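Local coordinates for protein lipolytic enzyme, G-D-S-L family (Bacteroides thetaiotaomicron, PDB 7BR2) that metabolises the drug diltiazem in the gut as a serine esterase of the SGNH (GDSL) hydrolase superfamily, probably by removing its acetyl group, at residues K14-G19 / H129-M134; L41-M44 / N49-I52; T81-T86 / K122-L127. All blocks are in the same frame, centred on the assembly; numbering follows the deposited sequence.

Interaction 1: residues K14-G19 / H129-M134; sequences KPFKEG and HTRIVM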
loop_
_atom_site.group_PDB
_atom_site.type_symbol
_atom_site.label_atom_id
_atom_site.label_comp_id
_atom_site.label_asym_id
_atom_site.label_seq_id
_atom_site.Cartn_x
_atom_site.Cartn_y
_atom_site.Cartn_z
ATOM N N LYS A 14 -3.493 -11.175 10.696
ATOM C CA LYS A 14 -2.679 -12.278 10.203
ATOM C C LYS A 14 -2.132 -11.951 8.818
ATOM O O LYS A 14 -2.819 -11.311 8.016
ATOM C CB LYS A 14 -3.460 -13.587 10.123
ATOM C CG LYS A 14 -3.404 -14.446 11.361
ATOM C CD LYS A 14 -4.295 -15.662 11.160
ATOM C CE LYS A 14 -5.777 -15.335 11.228
ATOM N NZ LYS A 14 -6.603 -16.576 11.107
ATOM N N PRO A 15 -0.900 -12.360 8.514
ATOM C CA PRO A 15 -0.354 -12.126 7.173
ATOM C C PRO A 15 -1.146 -12.878 6.113
ATOM O O PRO A 15 -1.826 -13.867 6.388
ATOM C CB PRO A 15 1.077 -12.673 7.264
ATOM C CG PRO A 15 1.099 -13.536 8.504
ATOM C CD PRO A 15 0.094 -12.958 9.428
ATOM N N PHE A 16 -1.060 -12.391 4.879
ATOM C CA PHE A 16 -1.628 -13.138 3.765
ATOM C C PHE A 16 -0.746 -14.355 3.465
ATOM O O PHE A 16 0.471 -14.336 3.686
ATOM C CB PHE A 16 -1.746 -12.235 2.524
ATOM C CG PHE A 16 -2.507 -10.941 2.768
ATOM C CD1 PHE A 16 -3.664 -10.932 3.520
ATOM C CD2 PHE A 16 -2.049 -9.734 2.241
ATOM C CE1 PHE A 16 -4.366 -9.743 3.743
ATOM C CE2 PHE A 16 -2.750 -8.537 2.460
ATOM C CZ PHE A 16 -3.907 -8.547 3.217
ATOM N N LYS A 17 -1.363 -15.424 2.961
ATOM C CA LYS A 17 -0.646 -16.656 2.619
ATOM C C LYS A 17 -0.961 -17.039 1.170
ATOM O O LYS A 17 -1.792 -16.409 0.514
ATOM C CB LYS A 17 -0.985 -17.810 3.573
ATOM C CG LYS A 17 -2.397 -18.350 3.414
ATOM C CD LYS A 17 -2.679 -19.493 4.410
ATOM C CE LYS A 17 -4.122 -20.032 4.302
ATOM N NZ LYS A 17 -4.414 -20.724 3.000
ATOM N N GLU A 18 -0.283 -18.078 0.668
ATOM C CA GLU A 18 -0.389 -18.440 -0.744
ATOM C C GLU A 18 -1.842 -18.610 -1.164
ATOM O O GLU A 18 -2.631 -19.238 -0.464
ATOM C CB GLU A 18 0.393 -19.720 -1.035
ATOM C CG GLU A 18 0.340 -20.161 -2.510
ATOM C CD GLU A 18 -0.738 -21.206 -2.830
ATOM O OE1 GLU A 18 -1.287 -21.189 -3.959
ATOM O OE2 GLU A 18 -1.061 -22.029 -1.951
ATOM N N GLY A 19 -2.202 -18.001 -2.294
ATOM C CA GLY A 19 -3.538 -18.146 -2.827
ATOM C C GLY A 19 -4.580 -17.187 -2.286
ATOM O O GLY A 19 -5.743 -17.269 -2.699
ATOM N N HIS A 129 -16.380 -18.155 4.275
ATOM C CA HIS A 129 -14.940 -18.400 4.218
ATOM C C HIS A 129 -14.204 -17.113 3.854
ATOM O O HIS A 129 -13.433 -17.052 2.892
ATOM C CB HIS A 129 -14.639 -19.511 3.215
ATOM C CG HIS A 129 -15.365 -20.793 3.493
ATOM N ND1 HIS A 129 -15.022 -21.644 4.525
ATOM C CD2 HIS A 129 -16.414 -21.373 2.863
ATOM C CE1 HIS A 129 -15.837 -22.685 4.526
ATOM N NE2 HIS A 129 -16.684 -22.550 3.522
ATOM N N THR A 130 -14.456 -16.053 4.613
ATOM C CA THR A 130 -13.793 -14.772 4.374
ATOM C C THR A 130 -13.330 -14.183 5.696
ATOM O O THR A 130 -14.142 -13.948 6.596
ATOM C CB THR A 130 -14.718 -13.785 3.649
ATOM O OG1 THR A 130 -15.124 -14.323 2.383
ATOM C CG2 THR A 130 -13.994 -12.449 3.420
ATOM N N ARG A 131 -12.028 -13.969 5.819
ATOM C CA ARG A 131 -11.489 -13.248 6.958
ATOM C C ARG A 131 -11.788 -11.753 6.831
ATOM O O ARG A 131 -11.421 -11.121 5.830
ATOM C CB ARG A 131 -9.986 -13.499 7.056
ATOM C CG ARG A 131 -9.313 -12.804 8.228
ATOM C CD ARG A 131 -8.048 -13.535 8.664
ATOM N NE ARG A 131 -6.998 -13.642 7.652
ATOM C CZ ARG A 131 -5.956 -12.817 7.561
ATOM N NH1 ARG A 131 -5.830 -11.800 8.409
ATOM N NH2 ARG A 131 -5.035 -13.008 6.621
ATOM N N ILE A 132 -12.430 -11.183 7.853
ATOM C CA ILE A 132 -12.824 -9.776 7.864
ATOM C C ILE A 132 -11.807 -8.981 8.677
ATOM O O ILE A 132 -11.460 -9.363 9.801
ATOM C CB ILE A 132 -14.245 -9.598 8.432
ATOM C CG1 ILE A 132 -15.251 -10.477 7.683
ATOM C CG2 ILE A 132 -14.693 -8.155 8.321
ATOM C CD1 ILE A 132 -15.394 -10.109 6.214
ATOM N N VAL A 133 -11.315 -7.878 8.110
ATOM C CA VAL A 133 -10.340 -7.018 8.780
ATOM C C VAL A 133 -10.856 -5.580 8.774
ATOM O O VAL A 133 -10.841 -4.909 7.728
ATOM C CB VAL A 133 -8.957 -7.101 8.123
ATOM C CG1 VAL A 133 -7.971 -6.199 8.841
ATOM C CG2 VAL A 133 -8.462 -8.555 8.104
ATOM N N MET A 134 -11.280 -5.089 9.941
ATOM C CA MET A 134 -11.625 -3.678 10.059
ATOM C C MET A 134 -10.344 -2.861 10.058
ATOM O O MET A 134 -9.427 -3.146 10.831
ATOM C CB MET A 134 -12.415 -3.432 11.345
ATOM C CG MET A 134 -13.778 -4.101 11.390
ATOM S SD MET A 134 -14.950 -3.382 10.240
ATOM C CE MET A 134 -15.391 -4.800 9.233
#
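Arg131, the first residue of strand 131-136, reaches out of the parallel sheet of the SGNH hydrolase fold and takes hold of the backbone of Lys14 in the loop that precedes strand 21-26. The polar part is a forked grip on one acceptor: the carbonyl oxygen of Lys14 receives Arg131 NH1 and Arg131 NH2, each at 3.1 Å, from the same face of the carbonyl plane. The two bonds are bent to the same degree, with N-H...O angles both near 138°, as expected when two nitrogens of one guanidinium converge on a single atom. NH2 stands well above the carbonyl plane, whereas NH1 is only tilted from it. With CG anti to the backbone N and a bend at chi3 (61°), the Arg131 chain carries its guanidinium end-on to this oxygen.

The electrostatic part involves Glu176 on the neighbouring strand 176-179, which forms a salt bridge with Arg131 NH1 and probably balances part of the arginine charge. Lys14 N and Arg131 NH1, both donors, turn to the two oxygens of this carboxylate, which probably lets them lie side by side. Lys14 NZ and Arg131 NE, like charges, approach to 4.5 Å, but the lysine is exposed and solvent probably eases the repulsion.

Packing completes the contact. Lys14 CB lies over one face of the guanidinium, toward its rim, while farther out Lys14 CE rests 3.9 Å from Arg131 CD, so the aliphatic parts of the two chains meet as well. Phe16, whose buried ring also packs on Val82 and Met84 of strand 82-85, approaches obliquely, its plane turned 45° from that of the guanidinium; here Phe16 CD1 comes within 4.0 Å of Arg131 NH2.

Interaction 2: residues L41-M44 / N49-I52; sequences LYYM and NMPI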
loop_
_atom_site.group_PDB
_atom_site.type_symbol
_atom_site.label_atom_id
_atom_site.label_comp_id
_atom_site.label_asym_id
_atom_site.label_seq_id
_atom_site.Cartn_x
_atom_site.Cartn_y
_atom_site.Cartn_z
ATOM N N LEU A 41 3.246 -5.022 -3.430
ATOM C CA LEU A 41 4.660 -4.950 -3.794
ATOM C C LEU A 41 5.542 -5.582 -2.716
ATOM O O LEU A 41 6.523 -6.281 -3.017
ATOM C CB LEU A 41 5.053 -3.488 -4.021
ATOM C CG LEU A 41 6.495 -3.205 -4.448
ATOM C CD1 LEU A 41 6.797 -3.947 -5.727
ATOM C CD2 LEU A 41 6.705 -1.688 -4.643
ATOM N N TYR A 42 5.215 -5.331 -1.451
ATOM C CA TYR A 42 5.942 -6.001 -0.381
ATOM C C TYR A 42 5.838 -7.516 -0.517
ATOM O O TYR A 42 6.846 -8.228 -0.460
ATOM C CB TYR A 42 5.421 -5.562 0.983
ATOM C CG TYR A 42 6.172 -6.204 2.122
ATOM C CD1 TYR A 42 7.331 -5.627 2.621
ATOM C CD2 TYR A 42 5.720 -7.387 2.704
ATOM C CE1 TYR A 42 8.023 -6.211 3.671
ATOM C CE2 TYR A 42 6.402 -7.973 3.754
ATOM C CZ TYR A 42 7.553 -7.381 4.232
ATOM O OH TYR A 42 8.242 -7.950 5.270
ATOM N N TYR A 43 4.619 -8.034 -0.688
ATOM C CA TYR A 43 4.496 -9.492 -0.778
ATOM C C TYR A 43 5.174 -10.045 -2.030
ATOM O O TYR A 43 5.701 -11.159 -2.003
ATOM C CB TYR A 43 3.026 -9.913 -0.775
ATOM C CG TYR A 43 2.407 -9.965 0.594
ATOM C CD1 TYR A 43 1.952 -8.815 1.222
ATOM C CD2 TYR A 43 2.296 -11.171 1.274
ATOM C CE1 TYR A 43 1.389 -8.872 2.488
ATOM C CE2 TYR A 43 1.747 -11.239 2.532
ATOM C CZ TYR A 43 1.292 -10.089 3.139
ATOM O OH TYR A 43 0.728 -10.171 4.397
ATOM N N MET A 44 5.250 -9.251 -3.107
ATOM C CA MET A 44 5.843 -9.743 -4.344
ATOM C C MET A 44 7.353 -9.843 -4.221
ATOM O O MET A 44 7.967 -10.720 -4.838
ATOM C CB MET A 44 5.522 -8.818 -5.528
ATOM C CG MET A 44 4.047 -8.627 -5.915
ATOM S SD MET A 44 3.845 -7.134 -6.923
ATOM C CE MET A 44 2.225 -7.426 -7.669
ATOM N N ASN A 49 7.859 -16.589 -3.767
ATOM C CA ASN A 49 7.303 -17.890 -4.091
ATOM C C ASN A 49 5.936 -18.099 -3.465
ATOM O O ASN A 49 5.429 -19.225 -3.469
ATOM C CB ASN A 49 8.245 -19.008 -3.643
ATOM C CG ASN A 49 9.648 -18.855 -4.207
ATOM O OD1 ASN A 49 9.862 -18.934 -5.416
ATOM N ND2 ASN A 49 10.624 -18.668 -3.319
ATOM N N MET A 50 5.319 -17.045 -2.936
ATOM C CA MET A 50 4.021 -17.141 -2.274
ATOM C C MET A 50 3.037 -16.207 -2.978
ATOM O O MET A 50 2.721 -15.123 -2.469
ATOM C CB MET A 50 4.144 -16.796 -0.790
ATOM C CG MET A 50 2.958 -17.215 0.027
ATOM S SD MET A 50 2.964 -16.506 1.680
ATOM C CE MET A 50 2.873 -14.763 1.314
ATOM N N PRO A 51 2.544 -16.588 -4.161
ATOM C CA PRO A 51 1.690 -15.662 -4.920
ATOM C C PRO A 51 0.374 -15.404 -4.211
ATOM O O PRO A 51 -0.258 -16.315 -3.671
ATOM C CB PRO A 51 1.468 -16.380 -6.258
ATOM C CG PRO A 51 1.697 -17.809 -5.966
ATOM C CD PRO A 51 2.763 -17.851 -4.887
ATOM N N ILE A 52 -0.025 -14.136 -4.216
ATOM C CA ILE A 52 -1.304 -13.690 -3.707
ATOM C C ILE A 52 -1.903 -12.743 -4.743
ATOM O O ILE A 52 -1.259 -12.389 -5.733
ATOM C CB ILE A 52 -1.172 -12.977 -2.345
ATOM C CG1 ILE A 52 -0.411 -11.656 -2.526
ATOM C CG2 ILE A 52 -0.423 -13.866 -1.357
ATOM C CD1 ILE A 52 -0.594 -10.700 -1.395
#
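The hydroxyl oxygen of Tyr43 is held by two groups, the backbone N of Phe16 and the side-chain amide oxygen of Gln224, and this polar anchoring fixes the far end of a ring whose nearer part packs against Met50 and Ile52. Hydrogen bonding thus satisfies the buried OH, while the contact between 41-44 and 49-52 is apolar and illustrates how one aromatic ring can use face and edge for different neighbours.

Ile52 takes the face. Its CD1 methyl makes a CH-pi contact, 4.1 Å from the centroid of the Tyr43 ring and 29° off the ring normal. The methyl is displaced toward the root of the ring, with Ile52 CD1 3.7 Å from Tyr43 CG and also close to Tyr43 CB. The Ile52 chain, extended at chi2 (162°), meets the tyrosine at about a right angle and presents its terminal methyl to the ring. Met50 takes the edge: its CE lies in the ring plane, 3.6 Å from Tyr43 CD2 and 3.9 Å from Tyr43 CE2. A bend at chi3 (62°) turns this methyl inward, although the CB of Met50 does not itself point at the helix.

Strand 21-26, helix 35-46 and the neighbouring parallel strand 53-58 form a beta-alpha-beta unit, and Tyr43 packs its helix against the exit loop. Around this joint, Phe16 of the loop before strand 21-26 meets the tyrosine ring, Leu221 of helix 210-223 touches the Tyr43 side chain, and Tyr435 of helix 417-437 packs on Pro51.

Interaction 3: residues T81-T86 / K122-L127; sequences TVLMVT and KRFKEL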
loop_
_atom_site.group_PDB
_atom_site.type_symbol
_atom_site.label_atom_id
_atom_site.label_comp_id
_atom_site.label_asym_id
_atom_site.label_seq_id
_atom_site.Cartn_x
_atom_site.Cartn_y
_atom_site.Cartn_z
ATOM N N THR A 81 -10.846 -13.879 0.048
ATOM C CA THR A 81 -10.499 -14.698 1.202
ATOM C C THR A 81 -10.206 -13.836 2.421
ATOM O O THR A 81 -10.431 -14.271 3.558
ATOM C CB THR A 81 -9.292 -15.604 0.892
ATOM O OG1 THR A 81 -8.129 -14.810 0.628
ATOM C CG2 THR A 81 -9.561 -16.533 -0.294
ATOM N N VAL A 82 -9.730 -12.615 2.196
ATOM C CA VAL A 82 -9.512 -11.616 3.235
ATOM C C VAL A 82 -10.079 -10.293 2.737
ATOM O O VAL A 82 -9.696 -9.822 1.663
ATOM C CB VAL A 82 -8.016 -11.461 3.586
ATOM C CG1 VAL A 82 -7.861 -10.609 4.828
ATOM C CG2 VAL A 82 -7.367 -12.825 3.808
ATOM N N LEU A 83 -10.946 -9.675 3.537
ATOM C CA LEU A 83 -11.632 -8.436 3.168
ATOM C C LEU A 83 -11.292 -7.362 4.194
ATOM O O LEU A 83 -11.572 -7.527 5.385
ATOM C CB LEU A 83 -13.150 -8.641 3.096
ATOM C CG LEU A 83 -14.038 -7.411 2.829
ATOM C CD1 LEU A 83 -13.741 -6.805 1.483
ATOM C CD2 LEU A 83 -15.510 -7.752 2.936
ATOM N N MET A 84 -10.638 -6.296 3.742
ATOM C CA MET A 84 -10.375 -5.131 4.571
ATOM C C MET A 84 -11.438 -4.070 4.302
ATOM O O MET A 84 -11.807 -3.836 3.151
ATOM C CB MET A 84 -8.973 -4.582 4.299
ATOM C CG MET A 84 -7.856 -5.306 5.055
ATOM S SD MET A 84 -7.680 -7.080 4.698
ATOM C CE MET A 84 -7.273 -7.071 2.949
ATOM N N VAL A 85 -11.946 -3.451 5.370
ATOM C CA VAL A 85 -13.068 -2.516 5.297
ATOM C C VAL A 85 -12.659 -1.206 5.964
ATOM O O VAL A 85 -12.298 -1.195 7.145
ATOM C CB VAL A 85 -14.336 -3.095 5.952
ATOM C CG1 VAL A 85 -15.506 -2.132 5.843
ATOM C CG2 VAL A 85 -14.691 -4.460 5.351
ATOM N N THR A 86 -12.665 -0.113 5.198
ATOM C CA THR A 86 -12.333 1.217 5.699
ATOM C C THR A 86 -13.310 2.240 5.132
ATOM O O THR A 86 -13.706 2.154 3.964
ATOM C CB THR A 86 -10.896 1.616 5.348
ATOM O OG1 THR A 86 -10.577 2.851 6.006
ATOM C CG2 THR A 86 -10.709 1.779 3.831
ATOM N N LYS A 122 -23.882 -7.036 9.176
ATOM C CA LYS A 122 -24.742 -8.189 8.975
ATOM C C LYS A 122 -24.292 -9.000 7.764
ATOM O O LYS A 122 -24.230 -10.234 7.830
ATOM C CB LYS A 122 -26.194 -7.740 8.826
ATOM C CG LYS A 122 -27.102 -8.889 8.457
ATOM C CD LYS A 122 -28.581 -8.574 8.653
ATOM C CE LYS A 122 -29.383 -9.891 8.681
ATOM N NZ LYS A 122 -29.170 -10.735 7.460
ATOM N N ARG A 123 -23.955 -8.328 6.647
ATOM C CA ARG A 123 -23.503 -9.097 5.482
ATOM C C ARG A 123 -22.209 -9.847 5.777
ATOM O O ARG A 123 -22.054 -11.006 5.386
ATOM C CB ARG A 123 -23.312 -8.211 4.245
ATOM C CG ARG A 123 -24.496 -7.362 3.862
ATOM C CD ARG A 123 -25.648 -8.191 3.254
ATOM N NE ARG A 123 -25.237 -9.312 2.403
ATOM C CZ ARG A 123 -25.111 -9.238 1.073
ATOM N NH1 ARG A 123 -24.755 -10.313 0.373
ATOM N NH2 ARG A 123 -25.334 -8.089 0.441
ATOM N N PHE A 124 -21.269 -9.196 6.459
ATOM C CA PHE A 124 -19.979 -9.813 6.737
ATOM C C PHE A 124 -20.128 -11.024 7.647
ATOM O O PHE A 124 -19.424 -12.026 7.479
ATOM C CB PHE A 124 -19.024 -8.781 7.341
ATOM C CG PHE A 124 -18.743 -7.601 6.435
ATOM C CD1 PHE A 124 -18.845 -7.719 5.051
ATOM C CD2 PHE A 124 -18.416 -6.366 6.969
ATOM C CE1 PHE A 124 -18.591 -6.635 4.220
ATOM C CE2 PHE A 124 -18.163 -5.272 6.152
ATOM C CZ PHE A 124 -18.246 -5.404 4.773
ATOM N N LYS A 125 -21.046 -10.956 8.613
ATOM C CA LYS A 125 -21.235 -12.082 9.524
ATOM C C LYS A 125 -21.722 -13.332 8.793
ATOM O O LYS A 125 -21.481 -14.454 9.247
ATOM C CB LYS A 125 -22.211 -11.679 10.634
ATOM C CG LYS A 125 -21.644 -10.527 11.454
ATOM C CD LYS A 125 -22.154 -10.431 12.861
ATOM C CE LYS A 125 -23.568 -10.854 13.052
ATOM N NZ LYS A 125 -23.888 -10.576 14.475
ATOM N N GLU A 126 -22.388 -13.160 7.654
ATOM C CA GLU A 126 -22.916 -14.288 6.905
ATOM C C GLU A 126 -21.907 -14.943 5.966
ATOM O O GLU A 126 -22.210 -16.013 5.429
ATOM C CB GLU A 126 -24.157 -13.837 6.124
ATOM C CG GLU A 126 -25.357 -13.555 7.033
ATOM C CD GLU A 126 -25.685 -14.765 7.908
ATOM O OE1 GLU A 126 -25.597 -15.909 7.402
ATOM O OE2 GLU A 126 -26.006 -14.581 9.104
ATOM N N LEU A 127 -20.720 -14.372 5.785
ATOM C CA LEU A 127 -19.757 -14.904 4.814
ATOM C C LEU A 127 -19.132 -16.190 5.350
ATOM O O LEU A 127 -18.618 -16.199 6.472
ATOM C CB LEU A 127 -18.666 -13.889 4.510
ATOM C CG LEU A 127 -19.068 -12.630 3.750
ATOM C CD1 LEU A 127 -17.851 -11.744 3.579
ATOM C CD2 LEU A 127 -19.723 -12.948 2.398
#
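Phe124 drives its ring from helix 102-125 against two residues of strand 82-85, Leu83 and Val85, and all three are buried. The packing is closest at the outer part of the ring. Leu83 CD2 lies 3.5 Å from Phe124 CE1, and the leucine side chain crosses the phenylalanine at about a right angle. On the other flank, Val85 comes from the opposite direction to Phe124 and sets its CG2 3.7 Å from both Phe124 CE2 and Phe124 CZ. Both aliphatic groups approach the ring obliquely. Leu83 and Val85, two positions apart on the strand, point to the same side of the sheet, and the ring end reaches the pair of them. Phe124 has CG beside its backbone N (chi1 -61°), the torsion that directs the ring from the helix toward these residues.

Contact thins toward Leu127. This residue faces the strand, but Leu127 CD1 stays 4.7 Å from Leu83 CD2, and the leucine is partly exposed. Lys122, Lys125 and Glu126 belong to the solvent side, while Arg123 pairs with Asp72 in a salt bridge.

Leu71 of helix 64-75 also touches Phe124, and Ile75 touches Leu83. Strand 82-85, helix 102-125 and the adjacent parallel strand 131-136 form a beta-alpha-beta crossover, the unit from which the three-layer alpha/beta/alpha fold of SGNH hydrolases is built.

In the fold
The three contacts show how chemistry follows position around one parallel sheet. Interactions 2 and 3 are buried and apolar, each fitting an aromatic residue of a helix against aliphatic groups, but they lie about 23 Å apart between centres and do not touch. Interaction 1 is only partly buried and chiefly polar, relying on a charged side chain and a backbone carbonyl. It joins the other two: strand 131-136 pairs with strand 82-85 of interaction 3, while loop 14-19 is hydrogen-bonded to both segments of interaction 2, in the second case through Gly19 N to Pro51 O. Along the chain, both apolar contacts are nested within the loop that interaction 1 closes.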